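Local coordinates for protein L-Ala-D/L-Glu Epimerase (PDB 1JPD) that belongs to the enolase superfamily, pairing an N-terminal mandelate racemase/muconate lactonizing enzyme-type domain with a C-terminal domain of TIM-barrel type, at residues H3-V7 against L72-T77; A30-V34 against G46-P50; L76-Q82 against L94-W99; A87-N92 against L251-L257; T282-S287 against D310-L315. One frame throughout, in Å; residues are numbered along the deposited sequence.

Contact 1: residues H3-V7 against L72-T77; sequences HMRTV and LEKGLT. Residue 3 of segment 3-7 comes from a tag, linker or insertion.
Arg5 meets the turn after helix 69-73 with its backbone and its side chain alike. Its amide N donates to Glu73 O (3.1 Å), while guanidinium NH1 donates to Leu76 O at 2.7 Å. The second bond is almost straight, 170° at the hydrogen, and Leu76 O lies in the guanidinium plane, although NH1 stands well above the carbonyl plane of Leu76. Arginine suits this place because its chain, extended from CG to NE, runs past Leu72 O, 3.3 Å from CD, and still reaches a carbonyl four residues further on. One guanidinium face rests, near its rim, against Gly75. Glu73 O also receives a CA-H contact from Met4 CA (3.3 Å), and the bent chain of Met4 brings SD to 3.5 Å from the same oxygen. Gly75 leaves the helix with phi 110°, a conformation suited to glycine, and its CA lies 3.2 Å from the carbonyl O of His3, a tag residue. Further along the strand, Val7 CG2 packs at 3.9 Å on Leu72 CB, the two side chains crossing at about a right angle. Glu39 forms a salt bridge with Arg5 NE and a hydrogen bond with His3 ND1. The contact thus ties the start of strand 6-15 to the end of helix 69-73, with Leu98 and Leu101 of helix 89-104 against Arg5 and Leu37 of strand 29-39 beside Val7.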
# COMPACT_ATOMS: atom_id res chain seq x y z
N HIS A 3 -29.12 -10.47 -11.08
CA HIS A 3 -27.80 -10.04 -11.53
C HIS A 3 -26.92 -11.22 -11.95
O HIS A 3 -26.23 -11.80 -11.11
CB HIS A 3 -27.08 -9.27 -10.41
CG HIS A 3 -27.82 -8.06 -9.92
ND1 HIS A 3 -27.99 -6.92 -10.68
CD2 HIS A 3 -28.43 -7.82 -8.74
CE1 HIS A 3 -28.67 -6.03 -9.98
NE2 HIS A 3 -28.95 -6.55 -8.80
N MET A 4 -26.96 -11.59 -13.23
CA MET A 4 -26.14 -12.70 -13.72
C MET A 4 -24.83 -12.13 -14.30
O MET A 4 -24.84 -11.12 -14.99
CB MET A 4 -26.90 -13.49 -14.79
CG MET A 4 -28.09 -14.29 -14.26
SD MET A 4 -27.61 -15.55 -13.05
CE MET A 4 -27.00 -16.88 -14.13
N ARG A 5 -23.71 -12.79 -14.02
CA ARG A 5 -22.41 -12.30 -14.50
C ARG A 5 -21.48 -13.35 -15.10
O ARG A 5 -21.63 -14.55 -14.85
CB ARG A 5 -21.66 -11.63 -13.34
CG ARG A 5 -22.44 -10.58 -12.56
CD ARG A 5 -21.80 -10.38 -11.20
NE ARG A 5 -22.43 -9.34 -10.39
CZ ARG A 5 -22.35 -9.29 -9.07
NH1 ARG A 5 -21.67 -10.22 -8.41
NH2 ARG A 5 -22.95 -8.31 -8.40
N THR A 6 -20.50 -12.89 -15.87
CA THR A 6 -19.50 -13.75 -16.48
C THR A 6 -18.15 -13.37 -15.85
O THR A 6 -17.87 -12.18 -15.63
CB THR A 6 -19.44 -13.56 -18.02
OG1 THR A 6 -19.12 -12.20 -18.33
CG2 THR A 6 -20.78 -13.92 -18.65
N VAL A 7 -17.32 -14.35 -15.55
CA VAL A 7 -16.03 -14.09 -14.92
C VAL A 7 -14.84 -14.54 -15.75
O VAL A 7 -14.83 -15.64 -16.30
CB VAL A 7 -15.93 -14.79 -13.54
CG1 VAL A 7 -14.58 -14.51 -12.90
CG2 VAL A 7 -17.05 -14.30 -12.63
N LEU A 72 -20.10 -16.05 -7.90
CA LEU A 72 -19.93 -14.73 -8.50
C LEU A 72 -20.91 -14.52 -9.65
O LEU A 72 -21.32 -13.38 -9.92
CB LEU A 72 -18.50 -14.57 -9.03
CG LEU A 72 -17.38 -14.13 -8.09
CD1 LEU A 72 -16.04 -14.44 -8.72
CD2 LEU A 72 -17.52 -12.64 -7.79
N GLU A 73 -21.28 -15.61 -10.31
CA GLU A 73 -22.21 -15.58 -11.44
C GLU A 73 -23.68 -15.41 -11.03
O GLU A 73 -24.46 -14.82 -11.78
CB GLU A 73 -22.05 -16.86 -12.28
CG GLU A 73 -20.64 -17.08 -12.80
CD GLU A 73 -20.44 -18.43 -13.46
OE1 GLU A 73 -20.78 -19.46 -12.84
OE2 GLU A 73 -19.92 -18.47 -14.60
N LYS A 74 -24.05 -15.91 -9.86
CA LYS A 74 -25.42 -15.79 -9.39
C LYS A 74 -25.67 -14.38 -8.82
O LYS A 74 -26.80 -14.05 -8.44
CB LYS A 74 -25.74 -16.82 -8.30
CG LYS A 74 -25.36 -18.26 -8.62
CD LYS A 74 -26.09 -18.82 -9.82
CE LYS A 74 -25.98 -20.34 -9.85
NZ LYS A 74 -24.57 -20.82 -9.71
N GLY A 75 -24.61 -13.57 -8.75
CA GLY A 75 -24.75 -12.21 -8.25
C GLY A 75 -24.13 -11.86 -6.90
O GLY A 75 -24.63 -10.96 -6.21
N LEU A 76 -23.06 -12.55 -6.53
CA LEU A 76 -22.37 -12.31 -5.26
C LEU A 76 -22.05 -10.84 -5.04
O LEU A 76 -21.25 -10.27 -5.77
CB LEU A 76 -21.08 -13.11 -5.20
CG LEU A 76 -20.31 -13.04 -3.88
CD1 LEU A 76 -21.12 -13.74 -2.80
CD2 LEU A 76 -18.95 -13.70 -4.04
N THR A 77 -22.66 -10.23 -4.04
CA THR A 77 -22.40 -8.82 -3.76
C THR A 77 -21.11 -8.69 -2.96
O THR A 77 -20.52 -9.69 -2.54
CB THR A 77 -23.52 -8.17 -2.94
OG1 THR A 77 -23.72 -8.91 -1.73
CG2 THR A 77 -24.82 -8.13 -3.74

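Contact 2: residues A30-V34 against G46-P50; sequences ARVVV and GECTP
Val33 and Cys48 form an antiparallel hydrogen-bonded pair: Val33 N donates to Cys48 O (3.0 Å) and Cys48 N returns a bond to Val33 O (3.1 Å). Their side chains share one face of the sheet, where Cys48 SG lies 3.8 Å from Val33 CB. On that face the ring of Pro50 crosses Val33 at about a right angle, its CG 4.1 Å from Val33 CG2. The opposite face holds Val32, Val34 and Glu47. A chi1 of 176° points the extended chain of Glu47 away from its own amide, carrying the aliphatic part obliquely past Val32 and bringing OE2 to 3.6 Å from Val32 CG1. The same methyl meets Thr49 OG1 at 3.5 Å. Beta-branched valines suit an extended strand. Glu47 OE1 is bound by Thr282 OG1 and, in a salt bridge, by Arg284 NH2, while Thr49 OG1 is taken up by Leu280 O. Where the pairing ends, a water donates to Arg31 O (2.8 Å) and to Pro50 O (3.1 Å), bridging the diverging backbones. This is the open end of the beta hairpin 29-39/42-48, part of the three-stranded antiparallel sheet found in the N-terminal domain of enolase-superfamily proteins.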
# COMPACT_ATOMS: atom_id res chain seq x y z
N ALA A 30 6.63 -7.81 -11.88
CA ALA A 30 5.54 -7.67 -10.92
C ALA A 30 4.42 -8.58 -11.37
O ALA A 30 3.77 -8.33 -12.37
CB ALA A 30 5.05 -6.22 -10.87
N ARG A 31 4.17 -9.65 -10.62
CA ARG A 31 3.13 -10.58 -10.99
C ARG A 31 1.77 -10.22 -10.42
O ARG A 31 1.60 -10.17 -9.21
CB ARG A 31 3.54 -11.98 -10.57
CG ARG A 31 4.73 -12.48 -11.36
CD ARG A 31 5.04 -13.94 -11.13
NE ARG A 31 5.80 -14.46 -12.26
CZ ARG A 31 5.26 -15.01 -13.34
NH1 ARG A 31 3.94 -15.14 -13.44
NH2 ARG A 31 6.03 -15.42 -14.34
N VAL A 32 0.80 -9.99 -11.30
CA VAL A 32 -0.54 -9.63 -10.88
C VAL A 32 -1.61 -10.54 -11.46
O VAL A 32 -1.43 -11.14 -12.52
CB VAL A 32 -0.90 -8.18 -11.28
CG1 VAL A 32 0.17 -7.22 -10.77
CG2 VAL A 32 -1.05 -8.07 -12.78
N VAL A 33 -2.73 -10.65 -10.76
CA VAL A 33 -3.84 -11.46 -11.22
C VAL A 33 -5.01 -10.52 -11.48
O VAL A 33 -5.38 -9.71 -10.62
CB VAL A 33 -4.24 -12.51 -10.17
CG1 VAL A 33 -5.52 -13.19 -10.61
CG2 VAL A 33 -3.14 -13.54 -10.01
N VAL A 34 -5.59 -10.61 -12.67
CA VAL A 34 -6.70 -9.75 -13.03
C VAL A 34 -8.02 -10.51 -13.08
O VAL A 34 -8.07 -11.67 -13.50
CB VAL A 34 -6.49 -9.10 -14.41
CG1 VAL A 34 -7.59 -8.09 -14.68
CG2 VAL A 34 -5.13 -8.43 -14.48
N GLY A 46 -10.86 -5.87 -11.63
CA GLY A 46 -10.15 -5.77 -10.37
C GLY A 46 -8.80 -6.45 -10.46
O GLY A 46 -8.69 -7.57 -10.95
N GLU A 47 -7.76 -5.77 -9.99
CA GLU A 47 -6.42 -6.34 -10.03
C GLU A 47 -5.90 -6.59 -8.61
O GLU A 47 -6.38 -5.99 -7.65
CB GLU A 47 -5.47 -5.39 -10.75
CG GLU A 47 -4.02 -5.84 -10.77
CD GLU A 47 -3.11 -4.85 -11.47
OE1 GLU A 47 -3.40 -4.52 -12.64
OE2 GLU A 47 -2.11 -4.40 -10.85
N CYS A 48 -4.94 -7.49 -8.50
CA CYS A 48 -4.32 -7.79 -7.22
C CYS A 48 -2.90 -8.32 -7.42
O CYS A 48 -2.52 -8.72 -8.53
CB CYS A 48 -5.15 -8.81 -6.43
SG CYS A 48 -4.98 -10.52 -6.96
N THR A 49 -2.12 -8.30 -6.35
CA THR A 49 -0.75 -8.76 -6.39
C THR A 49 -0.50 -9.77 -5.29
O THR A 49 -0.36 -9.40 -4.13
CB THR A 49 0.24 -7.59 -6.21
OG1 THR A 49 0.09 -6.68 -7.31
CG2 THR A 49 1.68 -8.10 -6.17
N PRO A 50 -0.47 -11.07 -5.63
CA PRO A 50 -0.24 -12.10 -4.61
C PRO A 50 0.98 -11.72 -3.76
O PRO A 50 2.06 -11.42 -4.29
CB PRO A 50 -0.02 -13.36 -5.44
CG PRO A 50 -0.92 -13.13 -6.62
CD PRO A 50 -0.63 -11.68 -6.96
O HOH W 1 3.09 -11.44 -7.25

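Contact 3: residues L76-Q82 against L94-W99; sequences LTREELQ and LDCALW
An antiparallel helix pair of the N-terminal domain joins Arg78 and Leu81 to Leu94, Leu98 and Trp99; the axes of segments 78-82 and 94-99 lie 10.0 Å apart and run at 173°. Arg78 does most at the outer edge. Its CG touches Leu98 CB (3.4 Å), and the two side chains slide past each other in opposite directions. The chain then bends at chi2 and chi3 and crosses Trp99 at about a right angle. CD sits squarely above the five-membered ring, 3.9 Å from its centroid, in a CH-pi contact. CZ lies 4.9 Å from the centroid of the six-membered ring, a cation-pi contact made over the face. The guanidinium stands almost upright on the indole, the planes 79° apart, with NH1 as its lowest point, 3.6 Å from Trp99 CE3. A partly exposed arginine fits well here: CD covers the five-membered ring while CG packs on Leu98, and its charge probably gains from the electron-rich face. Further in the chemistry is apolar. Leu81, its CG turned opposite the backbone N (chi1 176°), reaches across to set CD2 against both Leu94 CB (3.6 Å) and Leu98 CD1 (4.0 Å). At the start of helix 78-84, Thr77 and Glu80 form a capping box: Thr77 N donates to Glu80 OE2 (3.3 Å), and Glu80 N returns a weak bond to Thr77 OG1. Outside the pair, Thr258 binds Asp95 OD2 and Trp99 NE1, helix 110-114 packs on Trp99, and Leu94 and Leu98 face Val35 and Leu37 of strand 29-39.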
# COMPACT_ATOMS: atom_id res chain seq x y z
N LEU A 76 -23.06 -12.55 -6.53
CA LEU A 76 -22.37 -12.31 -5.26
C LEU A 76 -22.05 -10.84 -5.04
O LEU A 76 -21.25 -10.27 -5.77
CB LEU A 76 -21.08 -13.11 -5.20
CG LEU A 76 -20.31 -13.04 -3.88
CD1 LEU A 76 -21.12 -13.74 -2.80
CD2 LEU A 76 -18.95 -13.70 -4.04
N THR A 77 -22.66 -10.23 -4.04
CA THR A 77 -22.40 -8.82 -3.76
C THR A 77 -21.11 -8.69 -2.96
O THR A 77 -20.52 -9.69 -2.54
CB THR A 77 -23.52 -8.17 -2.94
OG1 THR A 77 -23.72 -8.91 -1.73
CG2 THR A 77 -24.82 -8.13 -3.74
N ARG A 78 -20.67 -7.45 -2.76
CA ARG A 78 -19.46 -7.18 -2.01
C ARG A 78 -19.66 -7.55 -0.55
O ARG A 78 -18.75 -8.07 0.10
CB ARG A 78 -19.10 -5.70 -2.12
CG ARG A 78 -18.41 -5.32 -3.42
CD ARG A 78 -18.76 -3.90 -3.82
NE ARG A 78 -20.14 -3.82 -4.28
CZ ARG A 78 -20.82 -2.68 -4.42
NH1 ARG A 78 -20.25 -1.52 -4.13
NH2 ARG A 78 -22.07 -2.72 -4.85
N GLU A 79 -20.85 -7.29 -0.02
CA GLU A 79 -21.11 -7.61 1.37
C GLU A 79 -21.02 -9.11 1.61
O GLU A 79 -20.53 -9.55 2.65
CB GLU A 79 -22.48 -7.09 1.80
CG GLU A 79 -22.70 -7.18 3.30
CD GLU A 79 -24.15 -7.03 3.70
OE1 GLU A 79 -24.70 -5.91 3.59
OE2 GLU A 79 -24.75 -8.05 4.11
N GLU A 80 -21.50 -9.90 0.64
CA GLU A 80 -21.47 -11.36 0.76
C GLU A 80 -20.06 -11.92 0.58
O GLU A 80 -19.71 -12.93 1.17
CB GLU A 80 -22.41 -12.01 -0.28
CG GLU A 80 -23.86 -11.52 -0.25
CD GLU A 80 -24.76 -12.26 -1.24
OE1 GLU A 80 -25.16 -13.41 -0.95
OE2 GLU A 80 -25.05 -11.69 -2.31
N LEU A 81 -19.25 -11.25 -0.24
CA LEU A 81 -17.88 -11.69 -0.50
C LEU A 81 -16.97 -11.67 0.72
O LEU A 81 -16.05 -12.48 0.82
CB LEU A 81 -17.26 -10.83 -1.61
CG LEU A 81 -15.79 -11.11 -1.93
CD1 LEU A 81 -15.65 -12.53 -2.46
CD2 LEU A 81 -15.30 -10.11 -2.96
N GLN A 82 -17.22 -10.74 1.64
CA GLN A 82 -16.41 -10.61 2.85
C GLN A 82 -16.46 -11.84 3.75
O GLN A 82 -15.52 -12.12 4.50
CB GLN A 82 -16.87 -9.38 3.66
CG GLN A 82 -16.83 -8.06 2.89
CD GLN A 82 -15.48 -7.79 2.25
OE1 GLN A 82 -14.44 -7.86 2.91
NE2 GLN A 82 -15.49 -7.47 0.97
N LEU A 94 -11.40 -9.57 -6.43
CA LEU A 94 -12.85 -9.66 -6.55
C LEU A 94 -13.58 -8.45 -5.99
O LEU A 94 -14.47 -7.89 -6.63
CB LEU A 94 -13.36 -10.93 -5.87
CG LEU A 94 -12.85 -12.20 -6.54
CD1 LEU A 94 -13.34 -13.42 -5.78
CD2 LEU A 94 -13.31 -12.23 -7.98
N ASP A 95 -13.19 -8.04 -4.78
CA ASP A 95 -13.82 -6.89 -4.15
C ASP A 95 -13.65 -5.66 -5.03
O ASP A 95 -14.60 -4.91 -5.25
CB ASP A 95 -13.20 -6.66 -2.76
CG ASP A 95 -13.88 -5.53 -2.00
OD1 ASP A 95 -13.42 -4.38 -2.09
OD2 ASP A 95 -14.88 -5.79 -1.30
N CYS A 96 -12.45 -5.46 -5.56
CA CYS A 96 -12.22 -4.32 -6.42
C CYS A 96 -12.98 -4.46 -7.73
O CYS A 96 -13.53 -3.48 -8.23
CB CYS A 96 -10.72 -4.14 -6.69
SG CYS A 96 -9.80 -3.61 -5.23
N ALA A 97 -13.03 -5.67 -8.28
CA ALA A 97 -13.76 -5.88 -9.53
C ALA A 97 -15.24 -5.54 -9.32
O ALA A 97 -15.87 -4.96 -10.20
CB ALA A 97 -13.60 -7.32 -9.99
N LEU A 98 -15.79 -5.90 -8.16
CA LEU A 98 -17.19 -5.61 -7.87
C LEU A 98 -17.43 -4.10 -7.72
O LEU A 98 -18.48 -3.60 -8.14
CB LEU A 98 -17.64 -6.32 -6.58
CG LEU A 98 -17.72 -7.85 -6.63
CD1 LEU A 98 -18.14 -8.38 -5.26
CD2 LEU A 98 -18.73 -8.28 -7.69
N TRP A 99 -16.49 -3.39 -7.10
CA TRP A 99 -16.62 -1.94 -6.93
C TRP A 99 -16.59 -1.25 -8.29
O TRP A 99 -17.34 -0.31 -8.53
CB TRP A 99 -15.47 -1.37 -6.09
CG TRP A 99 -15.65 -1.43 -4.61
CD1 TRP A 99 -15.07 -2.32 -3.74
CD2 TRP A 99 -16.45 -0.56 -3.80
NE1 TRP A 99 -15.47 -2.06 -2.46
CE2 TRP A 99 -16.32 -0.99 -2.46
CE3 TRP A 99 -17.28 0.53 -4.09
CZ2 TRP A 99 -16.98 -0.36 -1.41
CZ3 TRP A 99 -17.93 1.15 -3.04
CH2 TRP A 99 -17.78 0.71 -1.71

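Contact 4: residues A87-N92 against L251-L257; sequences AGAARN and LDKTGGL
Arg91 and Asn92, at the start of helix 89-104 in the N-terminal domain, meet the short helix 251-254 and its glycine turn, which follow strand 246-249 of the TIM-type barrel, so the contact is part of the interface between the two domains. Close packing brings the backbones together. Gly255, with positive phi, fits between Gly88 and Arg91, and its CA makes a CA-H contact to Gly88 O at 3.4 Å; glycine suits this place, where backbone meets backbone. Ala87, with only a methyl group, sets CB 3.5 Å from Thr254 O. Asn92 OD1 faces Leu251 CB and Gly256 CA, each 3.2 Å away. Hydrogen bonds add direction. Arg91 lays one edge of its guanidinium along two successive carbonyls: NE donates to Gly255 O (3.0 Å) and NH2 to Thr254 O (2.9 Å), both acceptors near the guanidinium plane, which fixes the rotation of the group. The bend at chi3 (77°) turns that edge to the turn. Within the turn, Thr254 OG1 donates to Gly256 O. Asp252 OD1, which also accepts from Thr49 N, is met by Asn92 ND2 (3.0 Å) from above the carboxylate plane, the amide and carboxylate planes 87° apart.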
# COMPACT_ATOMS: atom_id res chain seq x y z
N ALA A 87 -9.18 -12.34 4.04
CA ALA A 87 -8.48 -11.18 3.52
C ALA A 87 -7.21 -11.67 2.82
O ALA A 87 -6.51 -12.53 3.33
CB ALA A 87 -8.12 -10.24 4.66
N GLY A 88 -6.93 -11.12 1.64
CA GLY A 88 -5.76 -11.52 0.88
C GLY A 88 -5.89 -11.04 -0.56
O GLY A 88 -6.89 -10.42 -0.92
N ALA A 89 -4.89 -11.32 -1.39
CA ALA A 89 -4.92 -10.88 -2.79
C ALA A 89 -6.16 -11.32 -3.57
O ALA A 89 -6.70 -10.55 -4.36
CB ALA A 89 -3.66 -11.34 -3.51
N ALA A 90 -6.59 -12.56 -3.36
CA ALA A 90 -7.75 -13.08 -4.07
C ALA A 90 -8.97 -12.22 -3.80
O ALA A 90 -9.59 -11.69 -4.73
CB ALA A 90 -8.03 -14.54 -3.67
N ARG A 91 -9.33 -12.06 -2.53
CA ARG A 91 -10.49 -11.25 -2.23
C ARG A 91 -10.32 -9.82 -2.74
O ARG A 91 -11.30 -9.18 -3.13
CB ARG A 91 -10.79 -11.23 -0.73
CG ARG A 91 -12.17 -10.66 -0.41
CD ARG A 91 -12.53 -10.80 1.05
NE ARG A 91 -11.87 -9.80 1.90
CZ ARG A 91 -12.00 -9.75 3.22
NH1 ARG A 91 -12.76 -10.64 3.85
NH2 ARG A 91 -11.37 -8.81 3.92
N ASN A 92 -9.09 -9.32 -2.75
CA ASN A 92 -8.83 -7.97 -3.21
C ASN A 92 -9.24 -7.79 -4.67
O ASN A 92 -9.91 -6.81 -5.02
CB ASN A 92 -7.36 -7.60 -3.03
CG ASN A 92 -7.08 -6.15 -3.37
OD1 ASN A 92 -7.90 -5.26 -3.11
ND2 ASN A 92 -5.90 -5.89 -3.94
N LEU A 251 -4.50 -2.64 0.08
CA LEU A 251 -5.64 -3.46 -0.34
C LEU A 251 -5.35 -4.96 -0.44
O LEU A 251 -6.23 -5.77 -0.15
CB LEU A 251 -6.19 -2.95 -1.67
CG LEU A 251 -6.63 -1.49 -1.68
CD1 LEU A 251 -7.49 -1.25 -2.92
CD2 LEU A 251 -7.40 -1.15 -0.42
N ASP A 252 -4.14 -5.34 -0.83
CA ASP A 252 -3.79 -6.75 -0.92
C ASP A 252 -3.78 -7.40 0.47
O ASP A 252 -4.01 -8.60 0.60
CB ASP A 252 -2.41 -6.94 -1.57
CG ASP A 252 -2.41 -6.60 -3.06
OD1 ASP A 252 -3.21 -7.20 -3.81
OD2 ASP A 252 -1.60 -5.74 -3.48
N LYS A 253 -3.51 -6.62 1.51
CA LYS A 253 -3.49 -7.15 2.87
C LYS A 253 -4.88 -7.10 3.51
O LYS A 253 -5.25 -8.01 4.26
CB LYS A 253 -2.49 -6.38 3.75
CG LYS A 253 -1.02 -6.48 3.32
CD LYS A 253 -0.09 -5.74 4.29
CE LYS A 253 -0.42 -4.24 4.34
NZ LYS A 253 0.40 -3.48 5.35
N THR A 254 -5.65 -6.05 3.23
CA THR A 254 -7.00 -5.93 3.79
C THR A 254 -7.97 -6.80 3.00
O THR A 254 -9.08 -7.08 3.45
CB THR A 254 -7.56 -4.48 3.71
OG1 THR A 254 -7.63 -4.08 2.33
CG2 THR A 254 -6.69 -3.51 4.49
N GLY A 255 -7.55 -7.19 1.80
CA GLY A 255 -8.39 -8.02 0.97
C GLY A 255 -9.50 -7.24 0.28
O GLY A 255 -10.63 -7.71 0.21
N GLY A 256 -9.17 -6.05 -0.22
CA GLY A 256 -10.17 -5.25 -0.91
C GLY A 256 -10.44 -3.88 -0.30
O GLY A 256 -10.11 -3.60 0.85
N LEU A 257 -11.05 -3.02 -1.10
CA LEU A 257 -11.37 -1.66 -0.68
C LEU A 257 -12.38 -1.66 0.47
O LEU A 257 -12.29 -0.84 1.38
CB LEU A 257 -11.93 -0.87 -1.86
CG LEU A 257 -12.37 0.59 -1.69
CD1 LEU A 257 -11.23 1.44 -1.15
CD2 LEU A 257 -12.82 1.13 -3.05

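Contact 5: residues T282-S287 against D310-L315; sequences TSRAIS and DVEPAL
Ser283 and Asp310 form the polar heart of the contact. The carboxylate grips one residue at two points: OD1 accepts from Ser283 N (3.1 Å, 164° at the hydrogen) with its syn lone pair, and OD2 accepts from Ser283 OG (2.5 Å), met on the syn side and somewhat out of plane. Ser283 OG is used twice, since it also accepts from Leu315 N at 3.0 Å along a nearly straight line of 176°. A small hydroxyl residue suits this spot, relaying between a carboxylate and a backbone amide. These bonds sit at the N-terminus of helix 283-289 in the TIM-type barrel domain. There Thr282 is the N-cap, its OG1 accepting from Arg284 N and also hydrogen-bonded to Glu47 OE1, and a negative Asp310 would probably be favoured by the helix dipole. Van der Waals packing lies on both flanks of Ser283. Val311 CG1 rests on Thr282 CB (3.7 Å) and centrally over one face of the Arg284 guanidinium, 3.9 Å from CZ; Glu47 and Glu12 form salt bridges with NH2 of that group. Toward the next turn of the helix, Leu315 presents CD1 to Ile286 CB at 3.6 Å, and Leu322 of strand 321-323 touches both side chains.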
# COMPACT_ATOMS: atom_id res chain seq x y z
N THR A 282 -0.17 -2.27 -11.45
CA THR A 282 -0.45 -1.38 -12.58
C THR A 282 -1.36 -0.29 -12.03
O THR A 282 -1.81 -0.38 -10.88
CB THR A 282 -1.19 -2.08 -13.74
OG1 THR A 282 -2.55 -2.28 -13.38
CG2 THR A 282 -0.54 -3.41 -14.06
N SER A 283 -1.64 0.73 -12.85
CA SER A 283 -2.50 1.82 -12.40
C SER A 283 -3.85 1.33 -11.88
O SER A 283 -4.46 1.97 -11.03
CB SER A 283 -2.73 2.82 -13.53
OG SER A 283 -1.52 3.49 -13.85
N ARG A 284 -4.30 0.18 -12.38
CA ARG A 284 -5.58 -0.38 -11.96
C ARG A 284 -5.68 -0.52 -10.45
O ARG A 284 -6.72 -0.22 -9.86
CB ARG A 284 -5.82 -1.74 -12.62
CG ARG A 284 -6.28 -1.66 -14.08
CD ARG A 284 -6.50 -3.04 -14.67
NE ARG A 284 -5.30 -3.86 -14.54
CZ ARG A 284 -4.88 -4.73 -15.44
NH1 ARG A 284 -5.57 -4.92 -16.56
NH2 ARG A 284 -3.74 -5.39 -15.24
N ALA A 285 -4.60 -0.95 -9.81
CA ALA A 285 -4.60 -1.14 -8.36
C ALA A 285 -4.55 0.18 -7.60
O ALA A 285 -5.14 0.29 -6.53
CB ALA A 285 -3.44 -2.04 -7.94
N ILE A 286 -3.85 1.17 -8.14
CA ILE A 286 -3.76 2.45 -7.46
C ILE A 286 -5.14 3.11 -7.50
O ILE A 286 -5.66 3.56 -6.47
CB ILE A 286 -2.72 3.38 -8.13
CG1 ILE A 286 -1.37 2.67 -8.19
CG2 ILE A 286 -2.56 4.65 -7.33
CD1 ILE A 286 -0.86 2.21 -6.82
N SER A 287 -5.75 3.14 -8.69
CA SER A 287 -7.08 3.73 -8.87
C SER A 287 -8.05 3.16 -7.84
O SER A 287 -8.83 3.90 -7.25
CB SER A 287 -7.63 3.43 -10.27
OG SER A 287 -6.83 4.00 -11.28
N ASP A 310 3.12 0.34 -18.31
CA ASP A 310 1.93 0.27 -17.48
C ASP A 310 0.74 -0.00 -18.39
O ASP A 310 0.89 -0.15 -19.61
CB ASP A 310 1.75 1.62 -16.76
CG ASP A 310 0.70 1.58 -15.65
OD1 ASP A 310 0.02 0.54 -15.46
OD2 ASP A 310 0.55 2.60 -14.96
N VAL A 311 -0.45 -0.08 -17.81
CA VAL A 311 -1.64 -0.30 -18.60
C VAL A 311 -1.85 0.94 -19.47
O VAL A 311 -1.12 1.92 -19.35
CB VAL A 311 -2.87 -0.52 -17.72
CG1 VAL A 311 -2.79 -1.88 -17.06
CG2 VAL A 311 -2.96 0.57 -16.66
N GLU A 312 -2.84 0.88 -20.34
CA GLU A 312 -3.13 1.98 -21.23
C GLU A 312 -4.64 2.19 -21.18
O GLU A 312 -5.40 1.30 -21.55
CB GLU A 312 -2.69 1.60 -22.64
CG GLU A 312 -2.32 2.75 -23.56
CD GLU A 312 -1.93 2.26 -24.95
OE1 GLU A 312 -2.79 1.66 -25.64
OE2 GLU A 312 -0.76 2.47 -25.35
N PRO A 313 -5.11 3.35 -20.69
CA PRO A 313 -4.35 4.49 -20.18
C PRO A 313 -3.84 4.26 -18.76
O PRO A 313 -4.36 3.41 -18.03
CB PRO A 313 -5.38 5.61 -20.22
CG PRO A 313 -6.61 4.89 -19.77
CD PRO A 313 -6.55 3.61 -20.60
N ALA A 314 -2.83 5.03 -18.38
CA ALA A 314 -2.23 4.91 -17.07
C ALA A 314 -2.38 6.21 -16.30
O ALA A 314 -2.71 7.24 -16.88
CB ALA A 314 -0.77 4.55 -17.20
N LEU A 315 -2.13 6.15 -14.99
CA LEU A 315 -2.19 7.33 -14.15
C LEU A 315 -0.91 8.12 -14.40
O LEU A 315 0.15 7.53 -14.65
CB LEU A 315 -2.28 6.94 -12.68
CG LEU A 315 -3.56 6.28 -12.19
CD1 LEU A 315 -3.37 5.82 -10.76
CD2 LEU A 315 -4.72 7.26 -12.29

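Contacts 2 and 4 are buried near the middle of the chain, contacts 3 and 5 are partly buried, and contact 1 lies at the surface, its centre about 28 Å from the centre of the chain. Contacts 1 and 3 share Leu76 and Thr77, and helix 89-104 serves both 3 and 4. Contact 4 alone joins segments of the two domains, yet contact 2 touches both 4 and 5, through Thr49 N to Asp252 and Glu47 to Thr282 and Arg284. Strand pairing dominates contact 2, while contact 3 relies on leucines and an arginine over an indole. In contacts 1 and 4 an arginine binds carbonyls of the turn after a helix; contact 5 instead offers a carboxylate to a helix start.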